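Local coordinates for 401aa long hypothetical glucose-1-phosphate thymidylyltransferase (Sulfolobus tokodaii, PDB 2GGO), which is a bifunctional sugar-nucleotide enzyme that takes part in making UDP-N-acetylglucosamine and UDP-N-acetylgalactosamine, joining a nucleotidyl transferase section to a hexapeptide-repeat section, at residues E59-E62 with K63-E67; S103-K106 with E107-I111; S275-R278 with P279-L283; K340-K344 with G345-S349. All coordinates share one frame; numbering follows the deposited sequence.

Interaction 1 (E59-E62 with K63-E67)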
loop_
_atom_site.group_PDB
_atom_site.type_symbol
_atom_site.label_atom_id
_atom_site.label_comp_id
_atom_site.label_asym_id
_atom_site.label_seq_id
_atom_site.Cartn_x
_atom_site.Cartn_y
_atom_site.Cartn_z
ATOM N N GLU A 59 -6.484 -17.353 7.270
ATOM C CA GLU A 59 -5.418 -18.356 7.270
ATOM C C GLU A 59 -4.055 -17.736 6.977
ATOM O O GLU A 59 -3.040 -18.090 7.603
ATOM C CB GLU A 59 -5.702 -19.430 6.211
ATOM C CG GLU A 59 -4.628 -20.550 6.167
ATOM C CD GLU A 59 -3.947 -20.739 4.782
ATOM O OE1 GLU A 59 -3.775 -21.912 4.376
ATOM O OE2 GLU A 59 -3.553 -19.742 4.118
ATOM N N TYR A 60 -4.065 -16.843 5.981
ATOM C CA TYR A 60 -2.896 -16.101 5.531
ATOM C C TYR A 60 -2.225 -15.307 6.678
ATOM O O TYR A 60 -1.004 -15.415 6.898
ATOM C CB TYR A 60 -3.313 -15.169 4.374
ATOM C CG TYR A 60 -2.147 -14.633 3.567
ATOM C CD1 TYR A 60 -1.804 -15.183 2.342
ATOM C CD2 TYR A 60 -1.365 -13.601 4.057
ATOM C CE1 TYR A 60 -0.727 -14.699 1.629
ATOM C CE2 TYR A 60 -0.299 -13.126 3.362
ATOM C CZ TYR A 60 0.018 -13.660 2.145
ATOM O OH TYR A 60 1.106 -13.135 1.484
ATOM N N PHE A 61 -3.040 -14.527 7.393
ATOM C CA PHE A 61 -2.572 -13.723 8.525
ATOM C C PHE A 61 -1.988 -14.579 9.623
ATOM O O PHE A 61 -0.889 -14.339 10.092
ATOM C CB PHE A 61 -3.698 -12.843 9.072
ATOM C CG PHE A 61 -4.015 -11.641 8.221
ATOM C CD1 PHE A 61 -3.465 -10.399 8.521
ATOM C CD2 PHE A 61 -4.875 -11.749 7.126
ATOM C CE1 PHE A 61 -3.758 -9.271 7.756
ATOM C CE2 PHE A 61 -5.207 -10.629 6.355
ATOM C CZ PHE A 61 -4.639 -9.391 6.649
ATOM N N GLU A 62 -2.729 -15.602 10.024
ATOM C CA GLU A 62 -2.253 -16.534 11.031
ATOM C C GLU A 62 -0.900 -17.090 10.641
ATOM O O GLU A 62 -0.006 -17.150 11.464
ATOM C CB GLU A 62 -3.272 -17.644 11.294
ATOM C CG GLU A 62 -3.807 -17.654 12.728
ATOM C CD GLU A 62 -5.290 -18.079 12.839
ATOM O OE1 GLU A 62 -5.939 -18.351 11.788
ATOM O OE2 GLU A 62 -5.813 -18.128 13.991
ATOM N N LYS A 63 -0.738 -17.464 9.378
ATOM C CA LYS A 63 0.505 -18.084 8.924
ATOM C C LYS A 63 1.703 -17.148 8.962
ATOM O O LYS A 63 2.798 -17.582 9.301
ATOM C CB LYS A 63 0.318 -18.698 7.531
ATOM C CG LYS A 63 -0.305 -20.086 7.629
ATOM C CD LYS A 63 -1.062 -20.531 6.367
ATOM C CE LYS A 63 -1.317 -22.061 6.393
ATOM N NZ LYS A 63 -0.121 -22.886 5.970
ATOM N N LYS A 64 1.472 -15.867 8.641
ATOM C CA LYS A 64 2.532 -14.851 8.531
ATOM C C LYS A 64 2.857 -14.080 9.833
ATOM O O LYS A 64 4.012 -13.744 10.082
ATOM C CB LYS A 64 2.209 -13.883 7.388
ATOM C CG LYS A 64 2.340 -14.465 5.988
ATOM C CD LYS A 64 3.773 -14.401 5.459
ATOM C CE LYS A 64 3.989 -13.183 4.551
ATOM N NZ LYS A 64 5.257 -12.407 4.902
ATOM N N LEU A 65 1.863 -13.810 10.667
ATOM C CA LEU A 65 2.078 -12.930 11.815
ATOM C C LEU A 65 2.304 -13.681 13.112
ATOM O O LEU A 65 1.360 -14.269 13.652
ATOM C CB LEU A 65 0.895 -11.972 11.963
ATOM C CG LEU A 65 0.695 -10.993 10.805
ATOM C CD1 LEU A 65 -0.540 -10.199 11.011
ATOM C CD2 LEU A 65 1.878 -10.106 10.702
ATOM N N LYS A 66 3.530 -13.631 13.638
ATOM C CA LYS A 66 3.908 -14.459 14.802
ATOM C C LYS A 66 3.029 -14.301 16.082
ATOM O O LYS A 66 2.274 -15.227 16.444
ATOM C CB LYS A 66 5.405 -14.315 15.146
ATOM C CG LYS A 66 5.905 -15.323 16.228
ATOM C CD LYS A 66 6.257 -16.735 15.681
ATOM C CE LYS A 66 7.800 -16.998 15.670
ATOM N NZ LYS A 66 8.298 -18.007 14.651
ATOM N N GLU A 67 3.115 -13.179 16.786
ATOM C CA GLU A 67 2.415 -13.121 18.072
ATOM C C GLU A 67 1.302 -12.095 18.095
ATOM O O GLU A 67 1.302 -11.196 18.940
ATOM C CB GLU A 67 3.411 -12.822 19.192
ATOM C CG GLU A 67 4.559 -13.858 19.323
ATOM C CD GLU A 67 5.978 -13.201 19.322
ATOM O OE1 GLU A 67 6.169 -12.135 19.997
ATOM O OE2 GLU A 67 6.898 -13.764 18.644
#
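F61 and L65, four residues apart at the C-terminal end of helix 58-64, lie side by side and point the same way. The CD1 methyl of L65 reaches the edge of the F61 ring, near the ring plane, with 3.8 Å between it and F61 CD1. Both side chains are buried. F61 packs on V51 and V53 of strand 48-53 and meets F25 edge-to-face, while L65 rests on I34 and I38 of helix 33-43. On the neighbouring side of the helix, K64 runs alongside Y60, its CG lying obliquely to the phenol ring at 4.0 Å from Y60 CE2.

The backbone bonds follow the helical pattern to its end. K63 N gives to E59 O (3.0 Å) and K64 N to Y60 O (3.1 Å). F61 O is held twice: firmly by L65 N at 2.9 Å with an N-H...O angle of 160°, and weakly by K64 N. L65 is then the first residue to leave helical backbone angles.

Charge enters on the solvent side. With CG anti to the backbone N (chi1 -179°), E59 swings its carboxylate across the methylene chain of K63, and OE1 lies 3.2 Å from K63 CE. The last K63 torsion turns NZ aside, 4.1 Å from E59 OE1 and beyond a salt bridge.

The helix of this beta-alpha-beta unit therefore has two unlike sides: aromatic and aliphatic contacts fasten it to strand 48-53 and helix 33-43, and the outer glutamate-lysine pair probably adds only a modest attraction between opposite charges.

Interaction 2 (S103-K106 with E107-I111); sequences SNEK and EICNI
The carboxamide of N104 and the carboxylate of E107 approach through two oxygens, N104 OD1 and E107 OE2, 4.2 Å apart. Both are acceptors, so this is a proximity and not a bond; E107 OE2 takes its hydrogen bond from the backbone N of E203, and the side chain also touches Y202 and I120. The E105 carboxylate turns away from the helix, with a long, weak ion pair from OE1 to K43.

Nearer the backbone, E105 CG stands between its own N and carbonyl carbon (chi1 78°), which brings it to 3.7 Å from C109 SG. The sulfur also lies 3.6 Å from E105 O. That carbonyl oxygen receives C109 N at 2.9 Å with an N-H...O angle of 165°, and I108 N in a weak, bent bond. One residue further along, N110 CB lies 3.2 Å from K106 O.

C109 SG is bonded to C44 in a disulfide, and I108 and I111 pack on L94 of strand 92-97. This is the opening turn of helix 106-111, closed by an i to i+4 backbone bond, in which a helix laid against the mixed sheet of the nucleotidyl transferase fold is also covalently tied to the loop after helix 33-43.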
loop_
_atom_site.group_PDB
_atom_site.type_symbol
_atom_site.label_atom_id
_atom_site.label_comp_id
_atom_site.label_asym_id
_atom_site.label_seq_id
_atom_site.Cartn_x
_atom_site.Cartn_y
_atom_site.Cartn_z
ATOM N N SER A 103 4.796 7.705 8.809
ATOM C CA SER A 103 6.222 7.703 9.063
ATOM C C SER A 103 6.574 7.640 10.525
ATOM O O SER A 103 7.670 7.203 10.891
ATOM C CB SER A 103 6.879 8.933 8.453
ATOM O OG SER A 103 6.188 10.133 8.757
ATOM N N ASN A 104 5.698 8.107 11.394
ATOM C CA ASN A 104 6.117 8.137 12.788
ATOM C C ASN A 104 5.004 7.780 13.725
ATOM O O ASN A 104 3.841 8.095 13.463
ATOM C CB ASN A 104 6.820 9.463 13.181
ATOM C CG ASN A 104 5.863 10.690 13.222
ATOM O OD1 ASN A 104 5.989 11.571 14.101
ATOM N ND2 ASN A 104 4.922 10.755 12.272
ATOM N N GLU A 105 5.374 7.100 14.804
ATOM C CA GLU A 105 4.427 6.683 15.835
ATOM C C GLU A 105 4.238 7.734 16.947
ATOM O O GLU A 105 3.415 7.545 17.848
ATOM C CB GLU A 105 4.859 5.336 16.427
ATOM C CG GLU A 105 5.987 5.375 17.438
ATOM C CD GLU A 105 7.310 5.793 16.852
ATOM O OE1 GLU A 105 7.399 6.011 15.619
ATOM O OE2 GLU A 105 8.275 5.899 17.633
ATOM N N LYS A 106 4.994 8.835 16.867
ATOM C CA LYS A 106 4.980 9.884 17.878
ATOM C C LYS A 106 3.581 10.357 18.202
ATOM O O LYS A 106 3.315 10.784 19.305
ATOM C CB LYS A 106 5.848 11.063 17.448
ATOM C CG LYS A 106 7.276 10.662 17.107
ATOM C CD LYS A 106 8.221 11.859 17.111
ATOM C CE LYS A 106 9.596 11.468 16.553
ATOM N NZ LYS A 106 10.475 12.655 16.298
ATOM N N GLU A 107 2.673 10.253 17.252
ATOM C CA GLU A 107 1.317 10.699 17.490
ATOM C C GLU A 107 0.519 9.651 18.222
ATOM O O GLU A 107 -0.374 9.976 18.991
ATOM C CB GLU A 107 0.633 11.002 16.160
ATOM C CG GLU A 107 1.529 11.692 15.159
ATOM C CD GLU A 107 1.702 13.169 15.466
ATOM O OE1 GLU A 107 1.069 13.657 16.458
ATOM O OE2 GLU A 107 2.473 13.830 14.713
ATOM N N ILE A 108 0.833 8.385 17.963
ATOM C CA ILE A 108 0.146 7.288 18.614
ATOM C C ILE A 108 0.564 7.240 20.075
ATOM O O ILE A 108 -0.275 7.185 20.949
ATOM C CB ILE A 108 0.420 5.949 17.924
ATOM C CG1 ILE A 108 -0.298 5.905 16.576
ATOM C CG2 ILE A 108 -0.042 4.792 18.797
ATOM C CD1 ILE A 108 0.183 4.813 15.697
ATOM N N CYS A 109 1.860 7.284 20.340
ATOM C CA CYS A 109 2.334 7.281 21.708
ATOM C C CYS A 109 1.662 8.397 22.527
ATOM O O CYS A 109 1.467 8.313 23.741
ATOM C CB CYS A 109 3.837 7.456 21.721
ATOM S SG CYS A 109 4.819 6.196 20.875
ATOM N N ASN A 110 1.289 9.436 21.832
ATOM C CA ASN A 110 0.792 10.608 22.454
ATOM C C ASN A 110 -0.704 10.434 22.765
ATOM O O ASN A 110 -1.165 10.673 23.900
ATOM C CB ASN A 110 1.081 11.717 21.464
ATOM C CG ASN A 110 0.797 13.075 21.999
ATOM O OD1 ASN A 110 1.637 13.981 21.878
ATOM N ND2 ASN A 110 -0.398 13.255 22.579
ATOM N N ILE A 111 -1.450 9.970 21.759
ATOM C CA ILE A 111 -2.895 9.695 21.858
ATOM C C ILE A 111 -3.282 8.694 22.971
ATOM O O ILE A 111 -4.304 8.842 23.622
ATOM C CB ILE A 111 -3.494 9.290 20.446
ATOM C CG1 ILE A 111 -4.990 9.531 20.387
ATOM C CG2 ILE A 111 -3.236 7.837 20.092
ATOM C CD1 ILE A 111 -5.577 9.411 18.963
#

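Interaction 3 (S275-R278 with P279-L283)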
loop_
_atom_site.group_PDB
_atom_site.type_symbol
_atom_site.label_atom_id
_atom_site.label_comp_id
_atom_site.label_asym_id
_atom_site.label_seq_id
_atom_site.Cartn_x
_atom_site.Cartn_y
_atom_site.Cartn_z
ATOM N N SER A 275 23.195 -4.759 -16.785
ATOM C CA SER A 275 21.912 -4.207 -16.404
ATOM C C SER A 275 21.995 -2.706 -16.118
ATOM O O SER A 275 23.045 -2.194 -15.762
ATOM C CB SER A 275 21.409 -4.882 -15.176
ATOM O OG SER A 275 21.179 -6.236 -15.434
ATOM N N TYR A 276 20.867 -2.024 -16.159
ATOM C CA TYR A 276 20.851 -0.591 -15.863
ATOM C C TYR A 276 19.740 -0.338 -14.863
ATOM O O TYR A 276 18.602 -0.434 -15.217
ATOM C CB TYR A 276 20.573 0.210 -17.137
ATOM C CG TYR A 276 20.615 1.761 -17.099
ATOM C CD1 TYR A 276 21.137 2.472 -16.027
ATOM C CD2 TYR A 276 20.089 2.500 -18.162
ATOM C CE1 TYR A 276 21.153 3.883 -16.038
ATOM C CE2 TYR A 276 20.086 3.901 -18.170
ATOM C CZ TYR A 276 20.633 4.572 -17.104
ATOM O OH TYR A 276 20.675 5.931 -17.107
ATOM N N LEU A 277 20.085 -0.034 -13.601
ATOM C CA LEU A 277 19.051 0.320 -12.614
ATOM C C LEU A 277 18.977 1.824 -12.410
ATOM O O LEU A 277 19.973 2.469 -12.099
ATOM C CB LEU A 277 19.259 -0.417 -11.311
ATOM C CG LEU A 277 19.462 -1.931 -11.409
ATOM C CD1 LEU A 277 19.678 -2.486 -10.035
ATOM C CD2 LEU A 277 18.258 -2.635 -12.097
ATOM N N ARG A 278 17.803 2.411 -12.595
ATOM C CA ARG A 278 17.682 3.844 -12.564
ATOM C C ARG A 278 16.962 4.243 -11.296
ATOM O O ARG A 278 16.379 3.382 -10.627
ATOM C CB ARG A 278 16.935 4.366 -13.795
ATOM C CG ARG A 278 17.823 4.412 -15.063
ATOM C CD ARG A 278 16.984 4.527 -16.330
ATOM N NE ARG A 278 16.332 5.820 -16.314
ATOM C CZ ARG A 278 15.272 6.147 -17.059
ATOM N NH1 ARG A 278 14.686 5.246 -17.842
ATOM N NH2 ARG A 278 14.767 7.364 -16.982
ATOM N N PRO A 279 16.976 5.545 -10.975
ATOM C CA PRO A 279 16.368 6.018 -9.717
ATOM C C PRO A 279 14.987 5.434 -9.412
ATOM O O PRO A 279 14.067 5.408 -10.270
ATOM C CB PRO A 279 16.286 7.535 -9.934
ATOM C CG PRO A 279 17.560 7.837 -10.750
ATOM C CD PRO A 279 17.595 6.664 -11.749
ATOM N N TYR A 280 14.845 5.013 -8.172
ATOM C CA TYR A 280 13.607 4.491 -7.575
ATOM C C TYR A 280 13.292 3.093 -8.027
ATOM O O TYR A 280 12.152 2.691 -8.032
ATOM C CB TYR A 280 12.434 5.472 -7.682
ATOM C CG TYR A 280 12.752 6.708 -6.890
ATOM C CD1 TYR A 280 12.839 6.643 -5.483
ATOM C CD2 TYR A 280 13.046 7.920 -7.532
ATOM C CE1 TYR A 280 13.172 7.780 -4.718
ATOM C CE2 TYR A 280 13.383 9.065 -6.789
ATOM C CZ TYR A 280 13.451 8.975 -5.379
ATOM O OH TYR A 280 13.788 10.092 -4.639
ATOM N N THR A 281 14.349 2.341 -8.329
ATOM C CA THR A 281 14.242 0.926 -8.597
ATOM C C THR A 281 14.222 0.242 -7.244
ATOM O O THR A 281 15.156 0.381 -6.501
ATOM C CB THR A 281 15.415 0.433 -9.422
ATOM O OG1 THR A 281 15.260 0.930 -10.771
ATOM C CG2 THR A 281 15.431 -1.111 -9.456
ATOM N N ILE A 282 13.169 -0.507 -6.969
ATOM C CA ILE A 282 13.020 -1.208 -5.707
ATOM C C ILE A 282 12.836 -2.675 -5.981
ATOM O O ILE A 282 11.804 -3.096 -6.466
ATOM C CB ILE A 282 11.808 -0.577 -4.851
ATOM C CG1 ILE A 282 12.232 0.831 -4.338
ATOM C CG2 ILE A 282 11.303 -1.494 -3.680
ATOM C CD1 ILE A 282 11.181 1.886 -4.741
ATOM N N LEU A 283 13.850 -3.491 -5.716
ATOM C CA LEU A 283 13.632 -4.913 -5.927
ATOM C C LEU A 283 13.459 -5.515 -4.571
ATOM O O LEU A 283 14.460 -5.542 -3.827
ATOM C CB LEU A 283 14.865 -5.546 -6.588
ATOM C CG LEU A 283 15.261 -4.704 -7.813
ATOM C CD1 LEU A 283 16.719 -5.002 -8.289
ATOM C CD2 LEU A 283 14.270 -4.965 -8.889
#
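The carbonyl oxygen of R278 is gripped twice by T281. Its hydroxyl gives the shorter bond, from OG1 to R278 O at 2.7 Å, arriving in the carbonyl plane on a lone pair. The backbone N of T281 adds a weak one at 3.2 Å to the same oxygen, with an N-H...O angle of only 122°. Placing OG1 beside its own backbone N (chi1 -72°) lets T281 offer both donors to the R278 carbonyl, and it carries CG2 the other way, to 4.2 Å from L277 CD2. L277 CD1 also meets L283 CD1 at 4.3 Å, and T281 also touches V263 and V295. A valine in place of T281 would probably leave R278 O with just the weak backbone bond.

Residues R278 to T281 form a type II turn with P279 and Y280 at its corner, Y280 taking a positive phi of 75°. Beyond these two segments, R278 NH1 makes a salt bridge with E294, and Y280 OH bonds to D224. At this corner of the parallel beta-helix expected of hexapeptide repeats, the threonine hydroxyl thus provides the shorter of the two bonds to R278 O, beside the aliphatic side chains of L277 and L283.

Interaction 4 (K340-K344 with G345-S349)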
loop_
_atom_site.group_PDB
_atom_site.type_symbol
_atom_site.label_atom_id
_atom_site.label_comp_id
_atom_site.label_asym_id
_atom_site.label_seq_id
_atom_site.Cartn_x
_atom_site.Cartn_y
_atom_site.Cartn_z
ATOM N N LYS A 340 -4.941 7.038 -17.268
ATOM C CA LYS A 340 -6.106 6.477 -16.596
ATOM C C LYS A 340 -5.911 4.984 -16.272
ATOM O O LYS A 340 -5.185 4.265 -16.978
ATOM C CB LYS A 340 -7.348 6.631 -17.470
ATOM C CG LYS A 340 -7.583 8.026 -18.116
ATOM C CD LYS A 340 -8.326 8.980 -17.150
ATOM C CE LYS A 340 -9.209 10.008 -17.843
ATOM N NZ LYS A 340 -10.422 9.310 -18.342
ATOM N N VAL A 341 -6.588 4.544 -15.206
ATOM C CA VAL A 341 -6.557 3.173 -14.701
ATOM C C VAL A 341 -7.987 2.803 -14.301
ATOM O O VAL A 341 -8.700 3.623 -13.730
ATOM C CB VAL A 341 -5.581 3.067 -13.490
ATOM C CG1 VAL A 341 -5.435 1.638 -13.008
ATOM C CG2 VAL A 341 -4.230 3.667 -13.830
ATOM N N ASN A 342 -8.425 1.592 -14.619
ATOM C CA ASN A 342 -9.701 1.128 -14.153
ATOM C C ASN A 342 -9.507 0.685 -12.752
ATOM O O ASN A 342 -8.649 -0.151 -12.492
ATOM C CB ASN A 342 -10.184 -0.026 -14.995
ATOM C CG ASN A 342 -10.335 0.370 -16.431
ATOM O OD1 ASN A 342 -10.876 1.441 -16.731
ATOM N ND2 ASN A 342 -9.848 -0.468 -17.341
ATOM N N VAL A 343 -10.262 1.284 -11.840
ATOM C CA VAL A 343 -10.179 0.923 -10.427
ATOM C C VAL A 343 -11.600 0.687 -9.928
ATOM O O VAL A 343 -12.404 1.614 -9.914
ATOM C CB VAL A 343 -9.420 1.999 -9.566
ATOM C CG1 VAL A 343 -9.426 1.604 -8.080
ATOM C CG2 VAL A 343 -7.953 2.218 -10.024
ATOM N N LYS A 344 -11.897 -0.560 -9.540
ATOM C CA LYS A 344 -13.276 -1.022 -9.216
ATOM C C LYS A 344 -14.303 -0.611 -10.260
ATOM O O LYS A 344 -15.320 0.016 -9.920
ATOM C CB LYS A 344 -13.749 -0.472 -7.878
ATOM C CG LYS A 344 -12.987 -0.965 -6.694
ATOM C CD LYS A 344 -13.746 -0.593 -5.445
ATOM C CE LYS A 344 -15.192 -1.105 -5.543
ATOM N NZ LYS A 344 -15.693 -1.506 -4.208
ATOM N N GLY A 345 -14.022 -0.919 -11.520
ATOM C CA GLY A 345 -14.937 -0.593 -12.610
ATOM C C GLY A 345 -15.140 0.880 -12.947
ATOM O O GLY A 345 -16.122 1.217 -13.619
ATOM N N LYS A 346 -14.238 1.761 -12.502
ATOM C CA LYS A 346 -14.247 3.161 -12.963
ATOM C C LYS A 346 -12.906 3.588 -13.562
ATOM O O LYS A 346 -11.874 3.268 -13.003
ATOM C CB LYS A 346 -14.631 4.104 -11.825
ATOM C CG LYS A 346 -16.136 4.122 -11.533
ATOM C CD LYS A 346 -16.475 5.265 -10.589
ATOM C CE LYS A 346 -16.329 6.620 -11.302
ATOM N NZ LYS A 346 -15.640 7.644 -10.440
ATOM N N ARG A 347 -12.931 4.307 -14.687
ATOM C CA ARG A 347 -11.701 4.832 -15.307
ATOM C C ARG A 347 -11.208 6.034 -14.554
ATOM O O ARG A 347 -11.761 7.099 -14.702
ATOM C CB ARG A 347 -11.973 5.385 -16.694
ATOM C CG ARG A 347 -12.295 4.425 -17.762
ATOM C CD ARG A 347 -11.058 3.706 -18.220
ATOM N NE ARG A 347 -10.085 4.520 -18.936
ATOM C CZ ARG A 347 -8.878 4.067 -19.259
ATOM N NH1 ARG A 347 -8.507 2.837 -18.909
ATOM N NH2 ARG A 347 -8.038 4.847 -19.919
ATOM N N ILE A 348 -10.155 5.940 -13.781
ATOM C CA ILE A 348 -9.788 7.131 -13.058
ATOM C C ILE A 348 -8.371 7.536 -13.378
ATOM O O ILE A 348 -7.561 6.690 -13.740
ATOM C CB ILE A 348 -9.986 6.956 -11.540
ATOM C CG1 ILE A 348 -8.972 5.980 -10.965
ATOM C CG2 ILE A 348 -11.440 6.476 -11.199
ATOM C CD1 ILE A 348 -8.858 6.076 -9.499
ATOM N N SER A 349 -8.075 8.820 -13.223
ATOM C CA SER A 349 -6.774 9.280 -13.523
ATOM C C SER A 349 -5.872 9.029 -12.399
ATOM O O SER A 349 -6.218 9.245 -11.259
ATOM C CB SER A 349 -6.706 10.765 -13.763
ATOM O OG SER A 349 -5.329 11.160 -13.608
#
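V341 and I348 face each other as a hydrogen-bonded antiparallel pair, the tight part of this hairpin. V341 N gives to I348 O at 2.8 Å, and I348 N returns a nearly straight bond to V341 O at 2.7 Å (N-H...O angle 174°). Closer to the turn, V343 N reaches K346 O at 2.8 Å. On the same side of the sheet, I348 CD1 lies across V343 CG2 at 4.0 Å: with CG1 between the backbone N and carbonyl carbon (chi1 70°), the I348 chain carries CD1 over to V343. W213 of helix 212-225 packs on both V341 and I348.

The other face, with K340, N342, R347 and S349, is polar and more open to solvent. Here the R347 guanidinium crosses K340 at about a right angle, one face over K340 CB, which is 3.1 Å from NH2; the contact is close, but both side chains are exposed and end in charge. The N342 amide lies beside the guanidinium, the two planes 59° apart, and N342 ND2 is hydrogen-bonded to D392. With an alanine at N342, the D392 carboxylate would probably lose this donor.

K344 and G345, both with positive phi, form the type I' turn, and K344 has a long, weak ion pair with E12, which probably belongs to the nucleotide site. Two valines and an isoleucine thus fix one face, while on the exposed other face K340 NZ and R347 NE, 4.8 Å apart, probably repel each other mildly.

In the fold
The four contacts follow one another along the chain without touching. Interactions 1 and 2 belong to the nucleotidyl transferase section, with centres 25 Å apart; their helices, 58-64 and 106-111, pack on the same seven-stranded mixed sheet, and helix 33-43 with the loop after it lies near both. Interaction 3 is a corner of the parallel beta-helical section, about 31 Å from interaction 1 between centres. Interaction 4, the late hairpin 340-349, is on the opposite side of the chain's centre from interactions 1 and 2. Interactions 3 and 4 both touch helix 212-225, and the hairpin reaches E12 and R13, so this part of the C-terminal section lies beside the probable nucleotide site.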